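MNT antitoxin (Aphanizomenon flos-aquae 2012/KM1/D3, PDB 7AE2) acts as the antitoxin of a type VII toxin-antitoxin system, neutralising the toxin HepT mainly by transferring two AMP groups in succession to one of its tyrosines. Local coordinates at residues E142-L145 and Q146-G149. Numbering follows the deposited sequence.
Sequences ENFL and QRWG
Phe144 puts its CE1 corner over one face of the Trp148 indole, 3.1 Å above the plane and offset toward the rim, while Trp148 CD1 lies over a face of the phenyl ring. The planes are inclined at 34°, an oblique aromatic pair whose centroids, phenyl and five-membered ring, are 4.1 Å apart. At the edge of the phenyl ring, near its plane, sits Arg147 NH2. Outside the helix, Trp148 NE1 hydrogen-bonds an acidic side chain on the chain of another protein, which also supplies an acidic partner for Arg147 NH2.

The guanidinium of Arg147 is gripped at its own edge by Asn143. Arg147 NE donates to Asn143 OD1 over 2.8 Å in a nearly straight bond (173°), almost exactly in the guanidinium plane, though the donor stands above the plane of the amide carbonyl. Chi1 (-70°) sends the arginine chain back toward the preceding turn, and the bend at chi3 then turns NE to OD1. A water lies within hydrogen-bonding distance of Asn143 OD1 and accepts from Arg147 NH2. Further round the helix, Gln146 NE2 reaches Glu142 OE2 in a weak bond of 3.4 Å.

Three such i to i+4 side-chain pairs follow the backbone bonds, among them Trp148 N to Phe144 O at 3.0 Å. Gly149, with positive phi, closes the last turn of helix 127-148 in a Schellman motif, the classic C-terminal helix cap.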
# COMPACT_ATOMS: atom_id res chain seq x y z
N GLU B 142 14.67 8.26 23.24
CA GLU B 142 15.70 7.76 24.15
C GLU B 142 15.12 6.78 25.16
O GLU B 142 15.77 5.78 25.51
CB GLU B 142 16.40 8.91 24.86
CG GLU B 142 17.52 8.48 25.80
CD GLU B 142 18.62 7.70 25.09
OE1 GLU B 142 18.94 8.04 23.93
OE2 GLU B 142 19.16 6.74 25.69
N ASN B 143 13.90 7.04 25.63
CA ASN B 143 13.25 6.10 26.54
C ASN B 143 12.96 4.77 25.86
O ASN B 143 13.12 3.71 26.46
CB ASN B 143 11.96 6.71 27.08
CG ASN B 143 11.07 5.68 27.76
OD1 ASN B 143 10.15 5.14 27.15
ND2 ASN B 143 11.36 5.39 29.02
N PHE B 144 12.53 4.81 24.59
CA PHE B 144 12.34 3.59 23.83
C PHE B 144 13.64 2.80 23.73
O PHE B 144 13.66 1.58 23.94
CB PHE B 144 11.81 3.92 22.43
CG PHE B 144 11.90 2.78 21.46
CD1 PHE B 144 10.89 1.84 21.38
CD2 PHE B 144 13.01 2.64 20.62
CE1 PHE B 144 10.98 0.78 20.49
CE2 PHE B 144 13.10 1.59 19.74
CZ PHE B 144 12.09 0.65 19.67
N LEU B 145 14.74 3.49 23.42
CA LEU B 145 16.02 2.80 23.26
C LEU B 145 16.48 2.16 24.57
O LEU B 145 17.05 1.07 24.57
CB LEU B 145 17.08 3.77 22.74
CG LEU B 145 16.79 4.37 21.36
CD1 LEU B 145 17.75 5.50 21.05
CD2 LEU B 145 16.87 3.29 20.28
N GLN B 146 16.21 2.83 25.70
CA GLN B 146 16.60 2.26 26.99
C GLN B 146 15.76 1.04 27.34
O GLN B 146 16.28 0.05 27.86
CB GLN B 146 16.46 3.32 28.09
CG GLN B 146 17.41 4.50 27.94
CD GLN B 146 17.25 5.51 29.06
OE1 GLN B 146 16.59 5.25 30.07
NE2 GLN B 146 17.85 6.68 28.88
N ARG B 147 14.45 1.09 27.07
CA ARG B 147 13.58 -0.04 27.40
C ARG B 147 13.95 -1.26 26.57
O ARG B 147 13.91 -2.39 27.07
CB ARG B 147 12.12 0.34 27.18
CG ARG B 147 11.57 1.34 28.19
CD ARG B 147 10.07 1.56 28.02
NE ARG B 147 9.75 2.36 26.84
CZ ARG B 147 9.24 1.87 25.71
NH1 ARG B 147 8.99 0.57 25.61
NH2 ARG B 147 8.98 2.67 24.69
N TRP B 148 14.30 -1.06 25.30
CA TRP B 148 14.62 -2.16 24.40
C TRP B 148 16.07 -2.61 24.48
O TRP B 148 16.44 -3.57 23.81
CB TRP B 148 14.26 -1.78 22.96
CG TRP B 148 12.79 -1.82 22.70
CD1 TRP B 148 11.83 -1.01 23.25
CD2 TRP B 148 12.10 -2.72 21.82
NE1 TRP B 148 10.59 -1.36 22.77
CE2 TRP B 148 10.73 -2.40 21.89
CE3 TRP B 148 12.52 -3.76 20.99
CZ2 TRP B 148 9.77 -3.09 21.15
CZ3 TRP B 148 11.56 -4.44 20.25
CH2 TRP B 148 10.20 -4.10 20.34
N GLY B 149 16.90 -1.94 25.29
CA GLY B 149 18.26 -2.40 25.48
C GLY B 149 19.13 -2.30 24.25
O GLY B 149 20.05 -3.10 24.07
O HOH W 1 9.19 5.62 24.60